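Local coordinates for protein dipeptide Epimerase (Enterococcus faecalis V583, PDB 3JW7) that belongs to the enolase superfamily, pairing a capping N-terminal domain with a TIM-type barrel that holds a magnesium ion beside bound isoleucine and tyrosine, at residues T20-T25 and N191-P196; K159-T164 and R187-Q192; V214-K219 and A239-F244; A321-E326 and L336-L341. All coordinates share one frame; numbering follows the deposited sequence.

Overall arrangement
Interactions 1, 2 and 3 gather round the magnesium ion and the bound tyrosine, whereas interaction 4 lies apart, its centre about 20 to 24 Å from theirs. Interactions 2 and 3 are buried and join loops and strands of the barrel; strands 185-189 and 211-215 are neighbours in its sheet, and both contacts supply carboxylates to the metal. Interaction 1, partly buried, shares Asn191 and Gln192 with interaction 2 and brings the 20-25 turn of the N-terminal domain against the barrel, packing apolar side chains on those two residues, with one bridging water. Interaction 4 is also partly buried, but joins two irregular segments through an aromatic face and one water, without charge pairing.

Interaction 1: residues T20-T25 and N191-P196; sequences TIALGT and NQAWTP. With TYR (tyrosine), chain J.
Two side-chain torsions bring Ile21 and Asn191 together: Ile21 CG1 sits between its backbone N and carbonyl carbon (chi1 64°), while CG of Asn191 lies anti to its own carbonyl carbon (chi1 -77°). The two side chains cross at about a right angle, with Ile21 CB 3.7 Å from Asn191 OD1. Ile21 CD1 reaches on to the bound tyrosine, 3.7 Å from its CD1 atom. A type I beta turn from Ile21 to Gly24 joins strands 3-21 and 24-38 of the N-terminal domain, and its two central residues press on the loop after strand 185-189. The methyl of Ala22 lies against the Asn191 side chain. Ala22 CB is also 3.9 Å from Ala193 CB. Leu23 comes in across Asn191, its CD2 3.5 Å from the Asn191 O atom, and both its methyls rest near NE2 of Gln192, whose amide is held by Arg220 and Glu241. No direct hydrogen bond joins the segments; instead a water accepts from Ala22 N at 2.9 Å and lies 2.8 Å from Asn191 OD1, bridging the two segments. Asn191 ND2 gives a nearly straight bond to OXT of the tyrosine, 3.0 Å long, and also donates to Glu241, while OD1 accepts from Lys161. With both ends of the amide engaged, its rotation is fixed, and the apolar turn covers a polar group that holds the ligand carboxylate.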
loop_
_atom_site.group_PDB
_atom_site.type_symbol
_atom_site.label_atom_id
_atom_site.label_comp_id
_atom_site.label_asym_id
_atom_site.label_seq_id
_atom_site.Cartn_x
_atom_site.Cartn_y
_atom_site.Cartn_z
ATOM N N THR A 20 12.493 5.711 8.871
ATOM C CA THR A 20 12.270 5.053 10.145
ATOM C C THR A 20 10.809 5.084 10.587
ATOM O O THR A 20 10.158 6.134 10.574
ATOM C CB THR A 20 13.121 5.715 11.253
ATOM O OG1 THR A 20 14.510 5.625 10.905
ATOM C CG2 THR A 20 12.886 5.030 12.598
ATOM N N ILE A 21 10.291 3.922 10.958
ATOM C CA ILE A 21 8.930 3.832 11.464
ATOM C C ILE A 21 9.046 3.084 12.782
ATOM O O ILE A 21 10.138 2.647 13.155
ATOM C CB ILE A 21 7.966 3.080 10.507
ATOM C CG1 ILE A 21 8.394 1.619 10.344
ATOM C CG2 ILE A 21 7.912 3.802 9.157
ATOM C CD1 ILE A 21 7.286 0.729 9.802
ATOM N N ALA A 22 7.933 2.934 13.485
ATOM C CA ALA A 22 7.940 2.261 14.772
ATOM C C ALA A 22 8.513 0.840 14.730
ATOM O O ALA A 22 9.113 0.386 15.701
ATOM C CB ALA A 22 6.526 2.235 15.342
ATOM N N LEU A 23 8.346 0.161 13.599
ATOM C CA LEU A 23 8.802 -1.218 13.431
ATOM C C LEU A 23 10.256 -1.402 13.015
ATOM O O LEU A 23 10.804 -2.494 13.149
ATOM C CB LEU A 23 7.915 -1.928 12.410
ATOM C CG LEU A 23 6.411 -1.898 12.689
ATOM C CD1 LEU A 23 5.664 -2.537 11.524
ATOM C CD2 LEU A 23 6.112 -2.628 13.983
ATOM N N GLY A 24 10.875 -0.350 12.497
ATOM C CA GLY A 24 12.255 -0.463 12.070
ATOM C C GLY A 24 12.608 0.556 11.005
ATOM O O GLY A 24 11.863 1.507 10.769
ATOM N N THR A 25 13.738 0.342 10.344
ATOM C CA THR A 25 14.209 1.250 9.313
ATOM C C THR A 25 14.466 0.536 7.996
ATOM O O THR A 25 14.733 -0.666 7.962
ATOM C CB THR A 25 15.522 1.912 9.737
ATOM O OG1 THR A 25 16.564 0.926 9.741
ATOM C CG2 THR A 25 15.392 2.506 11.128
ATOM N N ASN A 191 2.031 2.576 13.724
ATOM C CA ASN A 191 2.564 1.252 13.408
ATOM C C ASN A 191 2.637 0.305 14.610
ATOM O O ASN A 191 3.700 -0.249 14.927
ATOM C CB ASN A 191 3.938 1.365 12.728
ATOM C CG ASN A 191 3.835 1.772 11.261
ATOM O OD1 ASN A 191 4.255 2.864 10.873
ATOM N ND2 ASN A 191 3.262 0.894 10.438
ATOM N N GLN A 192 1.493 0.142 15.277
ATOM C CA GLN A 192 1.329 -0.767 16.416
ATOM C C GLN A 192 2.070 -0.413 17.704
ATOM O O GLN A 192 2.113 -1.227 18.625
ATOM C CB GLN A 192 1.769 -2.178 16.018
ATOM C CG GLN A 192 1.256 -2.667 14.674
ATOM C CD GLN A 192 1.877 -3.992 14.291
ATOM O OE1 GLN A 192 1.681 -4.999 14.974
ATOM N NE2 GLN A 192 2.640 -4.001 13.201
ATOM N N ALA A 193 2.627 0.789 17.774
ATOM C CA ALA A 193 3.434 1.205 18.925
ATOM C C ALA A 193 2.783 1.501 20.272
ATOM O O ALA A 193 3.437 1.364 21.308
ATOM C CB ALA A 193 4.290 2.406 18.516
ATOM N N TRP A 194 1.518 1.904 20.278
ATOM C CA TRP A 194 0.859 2.261 21.529
ATOM C C TRP A 194 -0.051 1.222 22.168
ATOM O O TRP A 194 -0.652 0.397 21.487
ATOM C CB TRP A 194 0.017 3.521 21.341
ATOM C CG TRP A 194 0.716 4.700 20.754
ATOM C CD1 TRP A 194 2.009 5.084 20.958
ATOM C CD2 TRP A 194 0.127 5.695 19.913
ATOM N NE1 TRP A 194 2.261 6.265 20.297
ATOM C CE2 TRP A 194 1.121 6.660 19.647
ATOM C CE3 TRP A 194 -1.150 5.866 19.362
ATOM C CZ2 TRP A 194 0.882 7.781 18.850
ATOM C CZ3 TRP A 194 -1.391 6.983 18.567
ATOM C CH2 TRP A 194 -0.377 7.926 18.319
ATOM N N THR A 195 -0.156 1.284 23.491
ATOM C CA THR A 195 -1.063 0.399 24.204
ATOM C C THR A 195 -2.425 1.054 23.957
ATOM O O THR A 195 -2.491 2.240 23.612
ATOM C CB THR A 195 -0.787 0.389 25.719
ATOM O OG1 THR A 195 -0.962 1.710 26.247
ATOM C CG2 THR A 195 0.628 -0.094 25.999
ATOM N N PRO A 196 -3.524 0.302 24.110
ATOM C CA PRO A 196 -4.834 0.920 23.874
ATOM C C PRO A 196 -5.054 2.197 24.691
ATOM O O PRO A 196 -5.556 3.194 24.173
ATOM C CB PRO A 196 -5.807 -0.196 24.246
ATOM C CG PRO A 196 -5.069 -1.422 23.825
ATOM C CD PRO A 196 -3.658 -1.150 24.325
HETATM N N TYR J . 4.003 1.908 4.422
HETATM C CA TYR J . 3.720 1.115 5.612
HETATM C C TYR J . 2.474 1.602 6.351
HETATM O O TYR J . 1.521 2.042 5.668
HETATM C CB TYR J . 4.932 1.132 6.551
HETATM C CG TYR J . 6.195 0.512 5.976
HETATM C CD1 TYR J . 7.435 1.114 6.174
HETATM C CD2 TYR J . 6.160 -0.699 5.279
HETATM C CE1 TYR J . 8.612 0.535 5.698
HETATM C CE2 TYR J . 7.341 -1.294 4.798
HETATM C CZ TYR J . 8.562 -0.666 5.017
HETATM O OH TYR J . 9.740 -1.235 4.580
HETATM O OXT TYR J . 2.458 1.517 7.598
HETATM O O HOH W 1 5.574 4.420 12.748
#

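Interaction 2: residues K159-T164 and R187-Q192; sequences KIKVGT and RLDANQ. With MG (magnesium ion), chain L; TYR (tyrosine), chain J; ILE (isoleucine), chain I.
Lys161 reaches Asp189 and Asn191 by a chain that turns early and then runs straight. From CB, it bends at chi2 (-67°); CD then passes 3.5 Å from Asn191 OD1, and CE comes close to the O atom of the bound isoleucine. At the tip, NZ donates to three oxygens: Asp189 OD2 at 2.7 Å, in a salt bridge that meets the carboxylate from above its plane; Asn191 OD1, on a lone pair; and the isoleucine O. The backbones are adjacent parallel strands of the barrel, 157-161 and 185-189, joined through helix 166-180 as a beta-alpha-beta unit. Ile160 N bonds to Arg187 O at 2.8 Å, and Val162 N to Asp189 O at 3.0 Å. On the face turned to the helix, Ile160 and Leu188 lie side by side. Asp189 OD2 also binds magnesium at 2.3 Å, while OD1 accepts from Asn191 N in an Asx turn. Lys159, fully extended, carries NZ to the tyrosine O at 2.9 Å and to Glu215 and Asp318.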
loop_
_atom_site.group_PDB
_atom_site.type_symbol
_atom_site.label_atom_id
_atom_site.label_comp_id
_atom_site.label_asym_id
_atom_site.label_seq_id
_atom_site.Cartn_x
_atom_site.Cartn_y
_atom_site.Cartn_z
ATOM N N LYS A 159 1.217 12.221 5.926
ATOM C CA LYS A 159 1.049 11.047 6.774
ATOM C C LYS A 159 2.215 11.080 7.758
ATOM O O LYS A 159 3.366 10.902 7.371
ATOM C CB LYS A 159 1.085 9.766 5.930
ATOM C CG LYS A 159 1.034 8.484 6.744
ATOM C CD LYS A 159 0.710 7.279 5.868
ATOM C CE LYS A 159 0.997 5.976 6.596
ATOM N NZ LYS A 159 0.457 4.780 5.881
ATOM N N ILE A 160 1.902 11.319 9.027
ATOM C CA ILE A 160 2.914 11.437 10.076
ATOM C C ILE A 160 3.224 10.144 10.815
ATOM O O ILE A 160 2.350 9.567 11.454
ATOM C CB ILE A 160 2.478 12.475 11.140
ATOM C CG1 ILE A 160 2.137 13.804 10.466
ATOM C CG2 ILE A 160 3.574 12.647 12.176
ATOM C CD1 ILE A 160 1.622 14.876 11.430
ATOM N N LYS A 161 4.475 9.699 10.738
ATOM C CA LYS A 161 4.880 8.491 11.444
ATOM C C LYS A 161 5.247 8.836 12.888
ATOM O O LYS A 161 5.990 9.787 13.147
ATOM C CB LYS A 161 6.083 7.833 10.757
ATOM C CG LYS A 161 5.779 7.209 9.396
ATOM C CD LYS A 161 4.842 6.010 9.534
ATOM C CE LYS A 161 4.570 5.362 8.176
ATOM N NZ LYS A 161 3.692 4.151 8.325
ATOM N N VAL A 162 4.724 8.055 13.823
ATOM C CA VAL A 162 4.997 8.254 15.239
ATOM C C VAL A 162 5.168 6.889 15.884
ATOM O O VAL A 162 5.045 5.869 15.206
ATOM C CB VAL A 162 3.825 8.994 15.943
ATOM C CG1 VAL A 162 3.667 10.385 15.369
ATOM C CG2 VAL A 162 2.533 8.212 15.769
ATOM N N GLY A 163 5.474 6.862 17.181
ATOM C CA GLY A 163 5.606 5.581 17.853
ATOM C C GLY A 163 6.766 5.305 18.792
ATOM O O GLY A 163 7.029 4.137 19.096
ATOM N N THR A 164 7.458 6.338 19.265
ATOM C CA THR A 164 8.580 6.112 20.179
ATOM C C THR A 164 8.151 6.293 21.633
ATOM O O THR A 164 8.801 5.794 22.550
ATOM C CB THR A 164 9.756 7.080 19.905
ATOM O OG1 THR A 164 9.378 8.412 20.266
ATOM C CG2 THR A 164 10.152 7.042 18.435
ATOM N N ARG A 187 -2.703 12.889 8.880
ATOM C CA ARG A 187 -3.135 11.577 9.328
ATOM C C ARG A 187 -1.918 11.003 10.046
ATOM O O ARG A 187 -0.780 11.256 9.642
ATOM C CB ARG A 187 -3.574 10.703 8.141
ATOM C CG ARG A 187 -2.576 10.579 7.005
ATOM C CD ARG A 187 -3.171 9.820 5.809
ATOM N NE ARG A 187 -4.408 10.424 5.311
ATOM C CZ ARG A 187 -4.772 10.451 4.030
ATOM N NH1 ARG A 187 -3.998 9.913 3.097
ATOM N NH2 ARG A 187 -5.917 11.015 3.676
ATOM N N LEU A 188 -2.157 10.273 11.130
ATOM C CA LEU A 188 -1.073 9.697 11.929
ATOM C C LEU A 188 -0.996 8.194 11.758
ATOM O O LEU A 188 -1.997 7.549 11.478
ATOM C CB LEU A 188 -1.291 9.986 13.415
ATOM C CG LEU A 188 -1.656 11.412 13.836
ATOM C CD1 LEU A 188 -1.740 11.458 15.357
ATOM C CD2 LEU A 188 -0.615 12.408 13.327
ATOM N N ASP A 189 0.196 7.642 11.955
ATOM C CA ASP A 189 0.396 6.202 11.846
ATOM C C ASP A 189 1.396 5.799 12.919
ATOM O O ASP A 189 2.570 6.155 12.846
ATOM C CB ASP A 189 0.941 5.843 10.465
ATOM C CG ASP A 189 0.964 4.344 10.219
ATOM O OD1 ASP A 189 0.904 3.574 11.205
ATOM O OD2 ASP A 189 1.055 3.942 9.040
ATOM N N ALA A 190 0.925 5.046 13.909
ATOM C CA ALA A 190 1.755 4.606 15.023
ATOM C C ALA A 190 2.400 3.245 14.811
ATOM O O ALA A 190 3.217 2.814 15.619
ATOM C CB ALA A 190 0.924 4.583 16.301
ATOM N N ASN A 191 2.031 2.576 13.724
ATOM C CA ASN A 191 2.564 1.252 13.408
ATOM C C ASN A 191 2.637 0.305 14.610
ATOM O O ASN A 191 3.700 -0.249 14.927
ATOM C CB ASN A 191 3.938 1.365 12.728
ATOM C CG ASN A 191 3.835 1.772 11.261
ATOM O OD1 ASN A 191 4.255 2.864 10.873
ATOM N ND2 ASN A 191 3.262 0.894 10.438
ATOM N N GLN A 192 1.493 0.142 15.277
ATOM C CA GLN A 192 1.329 -0.767 16.416
ATOM C C GLN A 192 2.070 -0.413 17.704
ATOM O O GLN A 192 2.113 -1.227 18.625
ATOM C CB GLN A 192 1.769 -2.178 16.018
ATOM C CG GLN A 192 1.256 -2.667 14.674
ATOM C CD GLN A 192 1.877 -3.992 14.291
ATOM O OE1 GLN A 192 1.681 -4.999 14.974
ATOM N NE2 GLN A 192 2.640 -4.001 13.201
HETATM MG MG MG L . 0.222 1.992 8.104
HETATM N N TYR J . 4.003 1.908 4.422
HETATM C CA TYR J . 3.720 1.115 5.612
HETATM C C TYR J . 2.474 1.602 6.351
HETATM O O TYR J . 1.521 2.042 5.668
HETATM C CB TYR J . 4.932 1.132 6.551
HETATM C CG TYR J . 6.195 0.512 5.976
HETATM C CD1 TYR J . 7.435 1.114 6.174
HETATM C CD2 TYR J . 6.160 -0.699 5.279
HETATM C CE1 TYR J . 8.612 0.535 5.698
HETATM C CE2 TYR J . 7.341 -1.294 4.798
HETATM C CZ TYR J . 8.562 -0.666 5.017
HETATM O OH TYR J . 9.740 -1.235 4.580
HETATM O OXT TYR J . 2.458 1.517 7.598
HETATM N N ILE I . 3.837 5.246 3.016
HETATM C CA ILE I . 4.442 3.885 3.103
HETATM C C ILE I . 4.140 3.232 4.446
HETATM O O ILE I . 4.036 3.914 5.469
HETATM C CB ILE I . 5.984 3.922 2.938
HETATM C CG1 ILE I . 6.577 4.944 3.905
HETATM C CG2 ILE I . 6.349 4.204 1.484
HETATM C CD1 ILE I . 8.090 4.838 4.085
HETATM O O HOH W 1 5.574 4.420 12.748
HETATM O O HOH W 2 -0.100 1.222 10.384
#

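Interaction 3: residues V214-K219 and A239-F244. With MG (magnesium ion), chain L; TYR (tyrosine), chain J.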
loop_
_atom_site.group_PDB
_atom_site.type_symbol
_atom_site.label_atom_id
_atom_site.label_comp_id
_atom_site.label_asym_id
_atom_site.label_seq_id
_atom_site.Cartn_x
_atom_site.Cartn_y
_atom_site.Cartn_z
ATOM N N VAL A 214 -6.091 8.070 12.545
ATOM C CA VAL A 214 -4.932 7.431 13.135
ATOM C C VAL A 214 -4.902 5.987 12.657
ATOM O O VAL A 214 -5.886 5.254 12.789
ATOM C CB VAL A 214 -4.980 7.439 14.675
ATOM C CG1 VAL A 214 -3.735 6.762 15.230
ATOM C CG2 VAL A 214 -5.079 8.884 15.187
ATOM N N GLU A 215 -3.761 5.595 12.101
ATOM C CA GLU A 215 -3.554 4.249 11.587
ATOM C C GLU A 215 -2.931 3.314 12.619
ATOM O O GLU A 215 -1.998 3.701 13.330
ATOM C CB GLU A 215 -2.614 4.299 10.384
ATOM C CG GLU A 215 -3.257 4.047 9.051
ATOM C CD GLU A 215 -2.239 4.042 7.926
ATOM O OE1 GLU A 215 -1.852 5.132 7.465
ATOM O OE2 GLU A 215 -1.819 2.943 7.512
ATOM N N GLN A 216 -3.458 2.090 12.674
ATOM C CA GLN A 216 -2.983 1.011 13.540
ATOM C C GLN A 216 -2.241 1.460 14.801
ATOM O O GLN A 216 -1.033 1.269 14.921
ATOM C CB GLN A 216 -2.066 0.096 12.723
ATOM C CG GLN A 216 -1.798 -1.269 13.332
ATOM C CD GLN A 216 -3.026 -2.158 13.321
ATOM O OE1 GLN A 216 -3.758 -2.218 12.329
ATOM N NE2 GLN A 216 -3.254 -2.860 14.419
ATOM N N PRO A 217 -2.964 2.038 15.767
ATOM C CA PRO A 217 -2.321 2.497 17.003
ATOM C C PRO A 217 -1.782 1.392 17.908
ATOM O O PRO A 217 -0.808 1.602 18.643
ATOM C CB PRO A 217 -3.420 3.324 17.673
ATOM C CG PRO A 217 -4.676 2.663 17.213
ATOM C CD PRO A 217 -4.388 2.412 15.743
ATOM N N VAL A 218 -2.396 0.214 17.836
ATOM C CA VAL A 218 -2.008 -0.918 18.670
ATOM C C VAL A 218 -1.489 -2.149 17.920
ATOM O O VAL A 218 -1.560 -2.230 16.690
ATOM C CB VAL A 218 -3.200 -1.356 19.558
ATOM C CG1 VAL A 218 -3.734 -0.161 20.331
ATOM C CG2 VAL A 218 -4.305 -1.955 18.699
ATOM N N LYS A 219 -0.965 -3.108 18.681
ATOM C CA LYS A 219 -0.432 -4.345 18.111
ATOM C C LYS A 219 -1.461 -4.996 17.188
ATOM O O LYS A 219 -2.651 -5.036 17.501
ATOM C CB LYS A 219 -0.044 -5.320 19.227
ATOM C CG LYS A 219 1.066 -4.813 20.139
ATOM C CD LYS A 219 2.357 -4.561 19.370
ATOM C CE LYS A 219 3.486 -4.151 20.313
ATOM N NZ LYS A 219 4.809 -4.041 19.626
ATOM N N ALA A 239 -7.350 0.441 10.251
ATOM C CA ALA A 239 -6.611 -0.786 10.486
ATOM C C ALA A 239 -5.639 -0.947 9.333
ATOM O O ALA A 239 -5.971 -0.632 8.192
ATOM C CB ALA A 239 -7.557 -1.982 10.534
ATOM N N ASP A 240 -4.433 -1.414 9.636
ATOM C CA ASP A 240 -3.451 -1.674 8.599
ATOM C C ASP A 240 -2.907 -3.077 8.817
ATOM O O ASP A 240 -3.403 -4.028 8.219
ATOM C CB ASP A 240 -2.306 -0.659 8.622
ATOM C CG ASP A 240 -1.270 -0.932 7.545
ATOM O OD1 ASP A 240 -1.487 -1.851 6.719
ATOM O OD2 ASP A 240 -0.237 -0.230 7.519
ATOM N N GLU A 241 -1.913 -3.216 9.691
ATOM C CA GLU A 241 -1.327 -4.530 9.938
ATOM C C GLU A 241 -2.336 -5.556 10.454
ATOM O O GLU A 241 -2.105 -6.758 10.332
ATOM C CB GLU A 241 -0.142 -4.421 10.907
ATOM C CG GLU A 241 1.035 -3.652 10.339
ATOM C CD GLU A 241 1.083 -2.214 10.812
ATOM O OE1 GLU A 241 0.032 -1.537 10.772
ATOM O OE2 GLU A 241 2.174 -1.766 11.217
ATOM N N SER A 242 -3.445 -5.086 11.024
ATOM C CA SER A 242 -4.484 -5.986 11.521
ATOM C C SER A 242 -5.328 -6.553 10.382
ATOM O O SER A 242 -6.135 -7.459 10.596
ATOM C CB SER A 242 -5.413 -5.265 12.504
ATOM O OG SER A 242 -4.797 -5.103 13.770
ATOM N N CYS A 243 -5.152 -6.030 9.174
ATOM C CA CYS A 243 -5.933 -6.528 8.040
ATOM C C CYS A 243 -5.070 -6.814 6.813
ATOM O O CYS A 243 -4.644 -5.899 6.112
ATOM C CB CYS A 243 -7.032 -5.522 7.688
ATOM S SG CYS A 243 -8.233 -6.119 6.461
ATOM N N PHE A 244 -4.810 -8.094 6.565
ATOM C CA PHE A 244 -4.009 -8.503 5.420
ATOM C C PHE A 244 -4.889 -8.879 4.229
ATOM O O PHE A 244 -4.703 -8.374 3.122
ATOM C CB PHE A 244 -3.143 -9.712 5.779
ATOM C CG PHE A 244 -1.838 -9.365 6.436
ATOM C CD1 PHE A 244 -1.741 -8.284 7.306
ATOM C CD2 PHE A 244 -0.706 -10.137 6.199
ATOM C CE1 PHE A 244 -0.530 -7.977 7.931
ATOM C CE2 PHE A 244 0.511 -9.835 6.821
ATOM C CZ PHE A 244 0.594 -8.754 7.687
HETATM MG MG MG L . 0.222 1.992 8.104
HETATM N N TYR J . 4.003 1.908 4.422
HETATM C CA TYR J . 3.720 1.115 5.612
HETATM C C TYR J . 2.474 1.602 6.351
HETATM O O TYR J . 1.521 2.042 5.668
HETATM C CB TYR J . 4.932 1.132 6.551
HETATM C CG TYR J . 6.195 0.512 5.976
HETATM C CD1 TYR J . 7.435 1.114 6.174
HETATM C CD2 TYR J . 6.160 -0.699 5.279
HETATM C CE1 TYR J . 8.612 0.535 5.698
HETATM C CE2 TYR J . 7.341 -1.294 4.798
HETATM C CZ TYR J . 8.562 -0.666 5.017
HETATM O OH TYR J . 9.740 -1.235 4.580
HETATM O OXT TYR J . 2.458 1.517 7.598
HETATM O O HOH W 2 -0.100 1.222 10.384
#
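The magnesium site at the C-terminal ends of the barrel strands joins Glu215, closing strand 211-215, to Asp240, just after strand 236-239. Glu215 OE2 and Asp240 OD2 each bind the ion at 2.3 Å and stand 3.5 Å apart, their carboxylate planes turned 43° from one another. Asp189, the tyrosine OXT and a water bind the same ion, and that water donates to Glu241 OE1 at 2.8 Å. Next to the metal ligands, Gln216 spans the two loops. With CG anti to the backbone N (chi1 -164°) and a bend at chi2, its amide faces the type I turn from Asp240 to Cys243. OE1 accepts from Asp240 N in the carbonyl plane at 2.9 Å, and from Ser242 N, which approaches above that plane at 3.2 Å. NE2 donates to Ser242 OG at 2.8 Å and to Val218 O. Thus Gln216, a second-shell residue, positions the backbone of Asp240, while the metal, with Lys159 on Glu215 and Lys264 and Lys267 on Asp240, probably offsets the crowded negative charge.

Interaction 4: residues A321-E326 and L336-L341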
loop_
_atom_site.group_PDB
_atom_site.type_symbol
_atom_site.label_atom_id
_atom_site.label_comp_id
_atom_site.label_asym_id
_atom_site.label_seq_id
_atom_site.Cartn_x
_atom_site.Cartn_y
_atom_site.Cartn_z
ATOM N N ALA A 321 5.913 5.342 -2.306
ATOM C CA ALA A 321 7.142 4.548 -2.340
ATOM C C ALA A 321 8.155 4.949 -3.416
ATOM O O ALA A 321 9.364 4.803 -3.215
ATOM C CB ALA A 321 6.802 3.061 -2.473
ATOM N N THR A 322 7.689 5.450 -4.556
ATOM C CA THR A 322 8.624 5.832 -5.610
ATOM C C THR A 322 9.382 7.120 -5.290
ATOM O O THR A 322 10.450 7.371 -5.854
ATOM C CB THR A 322 7.925 6.045 -6.971
ATOM O OG1 THR A 322 7.085 7.202 -6.898
ATOM C CG2 THR A 322 7.096 4.821 -7.356
ATOM N N PHE A 323 8.841 7.926 -4.379
ATOM C CA PHE A 323 9.464 9.205 -4.035
ATOM C C PHE A 323 10.832 9.096 -3.363
ATOM O O PHE A 323 11.611 10.045 -3.383
ATOM C CB PHE A 323 8.540 10.034 -3.130
ATOM C CG PHE A 323 7.156 10.261 -3.690
ATOM C CD1 PHE A 323 6.854 9.960 -5.014
ATOM C CD2 PHE A 323 6.150 10.776 -2.878
ATOM C CE1 PHE A 323 5.569 10.166 -5.523
ATOM C CE2 PHE A 323 4.866 10.985 -3.376
ATOM C CZ PHE A 323 4.576 10.680 -4.697
ATOM N N GLY A 324 11.129 7.950 -2.762
ATOM C CA GLY A 324 12.410 7.803 -2.095
ATOM C C GLY A 324 13.446 7.032 -2.885
ATOM O O GLY A 324 14.609 6.949 -2.481
ATOM N N LEU A 325 13.035 6.491 -4.025
ATOM C CA LEU A 325 13.927 5.696 -4.864
ATOM C C LEU A 325 15.018 6.479 -5.595
ATOM O O LEU A 325 14.758 7.532 -6.184
ATOM C CB LEU A 325 13.110 4.924 -5.904
ATOM C CG LEU A 325 11.964 4.031 -5.400
ATOM C CD1 LEU A 325 11.297 3.385 -6.603
ATOM C CD2 LEU A 325 12.491 2.967 -4.432
ATOM N N GLU A 326 16.239 5.952 -5.565
ATOM C CA GLU A 326 17.346 6.595 -6.264
ATOM C C GLU A 326 17.131 6.455 -7.767
ATOM O O GLU A 326 17.515 7.334 -8.536
ATOM C CB GLU A 326 18.681 5.949 -5.882
ATOM C CG GLU A 326 19.166 6.307 -4.487
ATOM C CD GLU A 326 19.962 7.597 -4.454
ATOM O OE1 GLU A 326 19.501 8.602 -5.035
ATOM O OE2 GLU A 326 21.047 7.604 -3.837
ATOM N N LEU A 336 8.985 8.842 -10.430
ATOM C CA LEU A 336 9.739 8.953 -9.186
ATOM C C LEU A 336 9.505 10.344 -8.592
ATOM O O LEU A 336 9.867 10.612 -7.444
ATOM C CB LEU A 336 11.236 8.788 -9.460
ATOM C CG LEU A 336 11.894 7.426 -9.211
ATOM C CD1 LEU A 336 11.099 6.303 -9.843
ATOM C CD2 LEU A 336 13.305 7.477 -9.764
ATOM N N GLU A 337 8.895 11.225 -9.383
ATOM C CA GLU A 337 8.637 12.595 -8.954
ATOM C C GLU A 337 7.743 12.708 -7.725
ATOM O O GLU A 337 6.648 12.141 -7.688
ATOM C CB GLU A 337 7.998 13.404 -10.092
ATOM C CG GLU A 337 7.882 14.887 -9.769
ATOM C CD GLU A 337 7.088 15.679 -10.789
ATOM O OE1 GLU A 337 6.960 15.241 -11.955
ATOM O OE2 GLU A 337 6.600 16.763 -10.419
ATOM N N ALA A 338 8.210 13.454 -6.727
ATOM C CA ALA A 338 7.441 13.661 -5.508
ATOM C C ALA A 338 6.348 14.688 -5.788
ATOM O O ALA A 338 6.586 15.892 -5.726
ATOM C CB ALA A 338 8.354 14.151 -4.379
ATOM N N LYS A 339 5.157 14.197 -6.119
ATOM C CA LYS A 339 4.005 15.040 -6.411
ATOM C C LYS A 339 2.744 14.331 -5.922
ATOM O O LYS A 339 2.664 13.099 -5.945
ATOM C CB LYS A 339 3.892 15.306 -7.916
ATOM C CG LYS A 339 3.935 14.050 -8.779
ATOM C CD LYS A 339 3.529 14.342 -10.220
ATOM C CE LYS A 339 3.800 13.145 -11.120
ATOM N NZ LYS A 339 3.071 11.926 -10.647
ATOM N N PRO A 340 1.746 15.101 -5.461
ATOM C CA PRO A 340 0.493 14.529 -4.964
ATOM C C PRO A 340 -0.418 13.947 -6.038
ATOM O O PRO A 340 -1.165 13.003 -5.777
ATOM C CB PRO A 340 -0.156 15.702 -4.232
ATOM C CG PRO A 340 0.314 16.888 -5.026
ATOM C CD PRO A 340 1.777 16.562 -5.263
ATOM N N LEU A 341 -0.361 14.503 -7.242
ATOM C CA LEU A 341 -1.210 14.027 -8.325
ATOM C C LEU A 341 -0.595 12.915 -9.176
ATOM O O LEU A 341 0.431 13.102 -9.833
ATOM C CB LEU A 341 -1.608 15.199 -9.228
ATOM C CG LEU A 341 -2.527 14.861 -10.403
ATOM C CD1 LEU A 341 -3.811 14.238 -9.882
ATOM C CD2 LEU A 341 -2.830 16.125 -11.194
HETATM O O HOH W 3 11.344 12.307 -5.702
#
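Residues 321-323 have helical backbone angles, and the chain of 336-341 runs past them, with CA of Phe323 5.1 Å from that of Ala338 and CA of Thr322 4.9 Å from that of Leu336. Phe323 carries the contact. Its CG stands anti to the carbonyl carbon (chi1 -55°), which turns one ring face to the backbone at Ala338: the CA of that residue sits 3.8 Å from the ring centroid, 11° off the normal, a CH-pi contact over the middle of the ring. Farther out, CZ of the ring lies 3.3 Å from Lys339 O. Leu336 packs its CG against Thr322 O at 3.7 Å and against CB of Leu325. No direct hydrogen bond crosses, but one water donates to Phe323 O, at 3.3 Å, and to Leu336 O, at 2.8 Å. The Phe323 ring touches Thr131 and Ile133 of strand 128-135, Thr322 meets Ile301 of helix 298-310, and Leu325 rests on Leu15 of strand 3-21, so 321-326 lies between barrel elements and the N-terminal domain.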